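Local coordinates for protein transcription factor tau subunit sfc1 (Schizosaccharomyces pombe, PDB 4BJI) that serves in TFIIIC as the subunit, here its DNA-binding domain, that helps bind boxA promoter sites of tRNA and similar genes for RNA polymerase III transcription, at residues G168-S172 against G173-K177; N103-A106 against Y107-L110. All coordinates share one frame; numbering follows the deposited sequence. Where two conformers were deposited one is given.

In the fold
From the N terminus the chain reaches contact 2 first. There the 3-10 turn of residues 103-106 ends a loop after strand 90-93 and leads into strand 109-111, which pairs antiparallel with strand 139-141. Contact 1 comes later, where the loop after helix 151-155 enters helix 172-189. Both are local turns, so neither encloses the other and they lie in series. Their centres are about 12 Å apart, and they touch. The backbone N of Trp169 meets OE1 of Gln108, and the hydroxyl of Tyr170 makes a weak hydrogen bond to the carbonyl O of Ala105. The loop leading into helix 172-189 is thereby tied to the turn and the residue just before strand 109-111.

Contact 1 of 2, residues G168-S172 against G173-K177; sequences GWYRS and GRYYK
The carbonyl O of Arg171 receives the backbone N of Tyr175 at 2.9 Å. One residue on, Ser172 O takes the N of Tyr176 at 3.0 Å. These i to i+4 bonds form the first turn of helix 172-189, with Arg171 as its N-cap residue. The side chains close round this turn. Those of Tyr170 and Tyr175 cross at about a right angle, with Tyr175 CD1 4.0 Å from Tyr170 CB. Tyr175 CD2 stands over the centre of one face of the Tyr176 ring, 3.7 Å above its plane. CG of Arg171 is anti to the backbone N (chi1 -179°), and the chain bends at chi3. This lays its guanidinium face over CB of Arg174, with Arg171 NH2 3.7 Å from that carbon. The two guanidinium planes are 72° apart. Arg171 NH2 comes within 4.0 Å of Arg174 NE, but both groups form salt bridges to the carboxylate of Glu208. Leu153 O takes a second N-H of Arg174. The shared carboxylate probably offsets the two positive charges and links the helix start to the C-terminal part of the chain.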
ATOM      1  N   GLY A 168       0.459  11.631   4.934  1.00  5.98           N
ATOM      2  CA  GLY A 168      -0.799  11.126   5.440  1.00  5.90           C
ATOM      3  C   GLY A 168      -0.956  11.408   6.916  1.00  4.32           C
ATOM      4  O   GLY A 168      -0.808  12.558   7.381  1.00  5.01           O
ATOM      5  N   TRP A 169      -1.295  10.381   7.684  1.00  4.18           N
ATOM      6  CA  TRP A 169      -1.606  10.561   9.101  1.00  4.37           C
ATOM      7  C   TRP A 169      -0.364  10.587   9.997  1.00  4.50           C
ATOM      8  O   TRP A 169      -0.497  10.740  11.217  1.00  5.78           O
ATOM      9  CB  TRP A 169      -2.551   9.444   9.522  1.00  5.87           C
ATOM     10  CG  TRP A 169      -3.913   9.540   8.896  1.00  4.99           C
ATOM     11  CD1 TRP A 169      -4.443   8.761   7.902  1.00  7.35           C
ATOM     12  CD2 TRP A 169      -4.926  10.481   9.265  1.00  5.39           C
ATOM     13  NE1 TRP A 169      -5.729   9.178   7.621  1.00  7.04           N
ATOM     14  CE2 TRP A 169      -6.055  10.216   8.460  1.00  6.32           C
ATOM     15  CE3 TRP A 169      -4.996  11.502  10.209  1.00  6.81           C
ATOM     16  CZ2 TRP A 169      -7.227  10.953   8.567  1.00  7.66           C
ATOM     17  CZ3 TRP A 169      -6.178  12.226  10.313  1.00  7.90           C
ATOM     18  CH2 TRP A 169      -7.266  11.946   9.475  1.00  7.28           C
ATOM     19  N   TYR A 170       0.827  10.475   9.414  1.00  4.62           N
ATOM     20  CA  TYR A 170       2.060  10.383  10.194  1.00  5.20           C
ATOM     21  C   TYR A 170       2.813  11.701  10.228  1.00  5.42           C
ATOM     22  O   TYR A 170       2.973  12.375   9.193  1.00  6.17           O
ATOM     23  CB  TYR A 170       2.992   9.291   9.644  1.00  5.78           C
ATOM     24  CG  TYR A 170       2.348   7.948   9.731  1.00  5.82           C
ATOM     25  CD1 TYR A 170       2.184   7.323  10.972  1.00  6.43           C
ATOM     26  CD2 TYR A 170       1.936   7.274   8.607  1.00  5.98           C
ATOM     27  CE1 TYR A 170       1.580   6.064  11.054  1.00  6.84           C
ATOM     28  CE2 TYR A 170       1.348   6.008   8.684  1.00  6.94           C
ATOM     29  CZ  TYR A 170       1.150   5.435   9.924  1.00  6.37           C
ATOM     30  OH  TYR A 170       0.558   4.185  10.043  1.00  8.50           O
ATOM     31  N   ARG A 171       3.288  12.061  11.410  1.00  5.82           N
ATOM     32  CA  ARG A 171       4.149  13.218  11.586  1.00  6.88           C
ATOM     33  C   ARG A 171       5.372  13.083  10.685  1.00  6.54           C
ATOM     34  O   ARG A 171       5.964  11.996  10.586  1.00  6.51           O
ATOM     35  CB  ARG A 171       4.541  13.331  13.067  1.00  9.80           C
ATOM     36  CG  ARG A 171       5.428  14.508  13.402  1.00 13.10           C
ATOM     37  CD  ARG A 171       5.663  14.497  14.896  1.00 16.28           C
ATOM     38  NE  ARG A 171       6.638  13.490  15.271  1.00 17.79           N
ATOM     39  CZ  ARG A 171       6.389  12.383  15.951  1.00 10.94           C
ATOM     40  NH1 ARG A 171       5.146  12.128  16.380  1.00 17.45           N
ATOM     41  NH2 ARG A 171       7.395  11.499  16.240  1.00 10.71           N
ATOM     42  N   SER A 172       5.778  14.173  10.049  1.00  7.99           N
ATOM     43  CA  SER A 172       6.818  14.098   9.033  0.51  8.55           C
ATOM     44  C   SER A 172       8.120  13.461   9.532  1.00  8.23           C
ATOM     45  O   SER A 172       8.655  12.592   8.850  1.00  8.42           O
ATOM     46  CB  SER A 172       7.100  15.459   8.380  0.51  9.91           C
ATOM     47  OG  SER A 172       7.671  16.359   9.302  0.51 15.01           O
ATOM     48  N   GLY A 173       8.636  13.834  10.686  1.00  8.14           N
ATOM     49  CA  GLY A 173       9.927  13.274  11.071  1.00  8.52           C
ATOM     50  C   GLY A 173       9.872  11.791  11.345  1.00  9.08           C
ATOM     51  O   GLY A 173      10.834  11.069  11.121  1.00 10.28           O
ATOM     52  N   ARG A 174       8.737  11.329  11.841  1.00  7.46           N
ATOM     53  CA  ARG A 174       8.563   9.901  12.091  1.00  5.97           C
ATOM     54  C   ARG A 174       8.393   9.146  10.764  1.00  6.36           C
ATOM     55  O   ARG A 174       8.998   8.091  10.544  1.00  6.08           O
ATOM     56  CB  ARG A 174       7.368   9.665  13.000  1.00  6.60           C
ATOM     57  CG  ARG A 174       6.998   8.196  13.212  1.00  7.06           C
ATOM     58  CD  ARG A 174       8.063   7.331  13.863  1.00  7.61           C
ATOM     59  NE  ARG A 174       8.689   7.902  15.056  1.00  8.81           N
ATOM     60  CZ  ARG A 174       8.588   7.400  16.275  1.00  8.82           C
ATOM     61  NH1 ARG A 174       7.790   6.389  16.538  1.00  7.39           N
ATOM     62  NH2 ARG A 174       9.276   7.978  17.248  1.00  9.87           N
ATOM     63  N   TYR A 175       7.577   9.699   9.869  1.00  5.42           N
ATOM     64  CA  TYR A 175       7.384   9.096   8.557  1.00  6.01           C
ATOM     65  C   TYR A 175       8.673   8.914   7.786  1.00  5.81           C
ATOM     66  O   TYR A 175       8.922   7.844   7.238  1.00  6.69           O
ATOM     67  CB  TYR A 175       6.431   9.971   7.734  1.00  6.02           C
ATOM     68  CG  TYR A 175       6.030   9.373   6.427  1.00  6.34           C
ATOM     69  CD1 TYR A 175       5.066   8.377   6.341  1.00  7.30           C
ATOM     70  CD2 TYR A 175       6.616   9.818   5.252  1.00  7.98           C
ATOM     71  CE1 TYR A 175       4.693   7.842   5.113  1.00  7.38           C
ATOM     72  CE2 TYR A 175       6.225   9.287   4.019  1.00 10.17           C
ATOM     73  CZ  TYR A 175       5.274   8.313   3.991  1.00  9.21           C
ATOM     74  OH  TYR A 175       4.906   7.751   2.765  1.00 11.78           O
ATOM     75  N   TYR A 176       9.499   9.936   7.756  1.00  6.60           N
ATOM     76  CA  TYR A 176      10.728   9.866   6.956  1.00  8.01           C
ATOM     77  C   TYR A 176      11.808   9.041   7.644  1.00  8.87           C
ATOM     78  O   TYR A 176      12.620   8.421   6.954  1.00  9.18           O
ATOM     79  CB  TYR A 176      11.170  11.283   6.515  1.00  9.87           C
ATOM     80  CG  TYR A 176      10.225  11.858   5.464  1.00  9.11           C
ATOM     81  CD1 TYR A 176      10.084  11.237   4.228  1.00  9.77           C
ATOM     82  CD2 TYR A 176       9.464  12.990   5.719  1.00 11.42           C
ATOM     83  CE1 TYR A 176       9.228  11.724   3.277  1.00 13.07           C
ATOM     84  CE2 TYR A 176       8.570  13.480   4.766  1.00 11.31           C
ATOM     85  CZ  TYR A 176       8.471  12.835   3.560  1.00 12.67           C
ATOM     86  OH  TYR A 176       7.577  13.319   2.602  1.00 14.93           O
ATOM     87  N   LYS A 177      11.781   8.940   8.975  1.00  8.97           N
ATOM     88  CA  LYS A 177      12.650   7.974   9.662  1.00  8.70           C
ATOM     89  C   LYS A 177      12.292   6.555   9.234  1.00  7.90           C
ATOM     90  O   LYS A 177      13.174   5.769   8.850  1.00  9.19           O
ATOM     91  CB  LYS A 177      12.558   8.108  11.162  1.00 11.33           C
ATOM     92  CG  LYS A 177      13.241   6.905  11.862  1.00 12.67           C
ATOM     93  CD  LYS A 177      13.202   6.999  13.373  1.00 16.09           C
ATOM     94  CE  LYS A 177      14.243   7.988  13.844  1.00 17.97           C
ATOM     95  NZ  LYS A 177      14.396   7.938  15.361  1.00 19.76           N
TER

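Contact 2 of 2, residues N103-A106 against Y107-L110; sequences NAAA and YQAL
The ring of Tyr107 leans back against Ala104 and Ala106 of the 3-10 turn. Its backbone N gives a hydrogen bond to Ala104 O, 2.9 Å away. This is the i to i+3 bond of such a turn. A weak bond of the same kind follows, from Gln108 N to Ala105 O at 3.4 Å. The phenol ring of Tyr107 has CG beside the backbone N and anti to the carbonyl carbon (chi1 -53°), which turns the ring back along the turn. CB of Ala106 lies over one ring face, 4.3 Å above the plane and offset toward the rim. The ortho carbon CD2 of Tyr107 comes 3.8 Å from Ala104 CA, and Ala104 CB is also near it. With an alanine in place of Tyr107, the methyl groups of Ala104 and Ala106 would probably lose the ring that packs on them. Gln108 also has CG beside the backbone N, and its chain runs extended beyond CG. Its OE1 passes 3.7 Å from Ala105 CA. The amide is held at both ends, OE1 by the N of Trp169 and NE2 by the O of Thr167. Beyond the turn, Gln108 and Leu110 pair through their backbones with Val142 and Tyr140. Helix 172-189 packs against this part of the chain, where Tyr175 touches the side chains of Gln108 and Leu110.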
ATOM      1  N   ASN A 103      -7.972   5.683  11.072  1.00  9.17           N
ATOM      2  CA  ASN A 103      -7.631   4.253  11.050  1.00 10.37           C
ATOM      3  C   ASN A 103      -6.941   3.860   9.752  1.00  9.12           C
ATOM      4  O   ASN A 103      -6.233   2.831   9.711  1.00 10.41           O
ATOM      5  CB  ASN A 103      -8.857   3.354  11.242  1.00 11.88           C
ATOM      6  CG  ASN A 103      -9.433   3.455  12.618  1.00 20.27           C
ATOM      7  OD1 ASN A 103      -8.719   3.686  13.595  1.00 23.96           O
ATOM      8  ND2 ASN A 103     -10.749   3.301  12.708  1.00 29.59           N
ATOM      9  N   ALA A 104      -7.129   4.650   8.684  1.00  6.58           N
ATOM     10  CA  ALA A 104      -6.485   4.369   7.416  1.00  6.44           C
ATOM     11  C   ALA A 104      -4.979   4.611   7.414  1.00  6.36           C
ATOM     12  O   ALA A 104      -4.309   4.269   6.437  1.00  6.79           O
ATOM     13  CB  ALA A 104      -7.145   5.156   6.314  1.00  7.17           C
ATOM     14  N   ALA A 105      -4.420   5.152   8.503  1.00  5.57           N
ATOM     15  CA  ALA A 105      -2.981   5.177   8.653  1.00  5.58           C
ATOM     16  C   ALA A 105      -2.384   3.785   8.455  1.00  6.63           C
ATOM     17  O   ALA A 105      -1.270   3.662   7.935  1.00  8.04           O
ATOM     18  CB  ALA A 105      -2.618   5.696  10.057  1.00  6.30           C
ATOM     19  N   ALA A 106      -3.115   2.749   8.821  1.00  5.66           N
ATOM     20  CA  ALA A 106      -2.625   1.384   8.681  1.00  7.53           C
ATOM     21  C   ALA A 106      -2.501   0.913   7.216  1.00  7.28           C
ATOM     22  O   ALA A 106      -1.862  -0.090   6.927  1.00  7.48           O
ATOM     23  CB  ALA A 106      -3.559   0.446   9.418  1.00 10.66           C
ATOM     24  N   TYR A 107      -3.139   1.635   6.287  1.00  5.68           N
ATOM     25  CA  TYR A 107      -3.208   1.229   4.895  1.00  6.28           C
ATOM     26  C   TYR A 107      -2.349   2.106   3.993  1.00  6.88           C
ATOM     27  O   TYR A 107      -2.293   1.879   2.782  1.00  6.64           O
ATOM     28  CB  TYR A 107      -4.655   1.240   4.382  1.00  7.66           C
ATOM     29  CG  TYR A 107      -5.588   0.447   5.252  1.00  8.78           C
ATOM     30  CD1 TYR A 107      -5.245  -0.826   5.652  1.00 11.23           C
ATOM     31  CD2 TYR A 107      -6.752   1.012   5.730  1.00  9.09           C
ATOM     32  CE1 TYR A 107      -6.089  -1.557   6.493  1.00 13.59           C
ATOM     33  CE2 TYR A 107      -7.593   0.304   6.554  1.00 10.83           C
ATOM     34  CZ  TYR A 107      -7.242  -0.953   6.928  1.00 13.71           C
ATOM     35  OH  TYR A 107      -8.136  -1.630   7.767  1.00 24.06           O
ATOM     36  N   GLN A 108      -1.663   3.097   4.563  1.00  5.55           N
ATOM     37  CA  GLN A 108      -0.787   3.949   3.757  1.00  5.61           C
ATOM     38  C   GLN A 108       0.282   3.128   3.057  1.00  5.37           C
ATOM     39  O   GLN A 108       0.740   2.107   3.584  1.00  6.29           O
ATOM     40  CB  GLN A 108      -0.128   5.039   4.600  1.00  5.96           C
ATOM     41  CG  GLN A 108      -1.130   6.068   5.053  1.00  6.29           C
ATOM     42  CD  GLN A 108      -0.579   7.269   5.781  1.00  5.48           C
ATOM     43  OE1 GLN A 108      -1.272   7.796   6.673  1.00  6.34           O
ATOM     44  NE2 GLN A 108       0.613   7.726   5.434  1.00  5.68           N
ATOM     45  N   ALA A 109       0.649   3.574   1.854  1.00  6.12           N
ATOM     46  CA  ALA A 109       1.639   2.947   0.996  1.00  6.51           C
ATOM     47  C   ALA A 109       2.909   3.742   0.920  1.00  6.71           C
ATOM     48  O   ALA A 109       2.877   4.972   0.802  1.00  8.49           O
ATOM     49  CB  ALA A 109       1.057   2.816  -0.414  1.00  8.70           C
ATOM     50  N   LEU A 110       4.036   3.039   1.060  1.00  9.15           N
ATOM     51  CA  LEU A 110       5.351   3.652   0.877  1.00  9.90           C
ATOM     52  C   LEU A 110       5.991   3.048  -0.357  1.00 10.06           C
ATOM     53  O   LEU A 110       6.115   1.817  -0.451  1.00 10.32           O
ATOM     54  CB  LEU A 110       6.228   3.457   2.105  1.00 12.19           C
ATOM     55  CG  LEU A 110       5.771   4.179   3.372  1.00 14.67           C
ATOM     56  CD1 LEU A 110       5.051   3.238   4.242  1.00 17.37           C
ATOM     57  CD2 LEU A 110       6.976   4.719   4.068  1.00 16.78           C
TER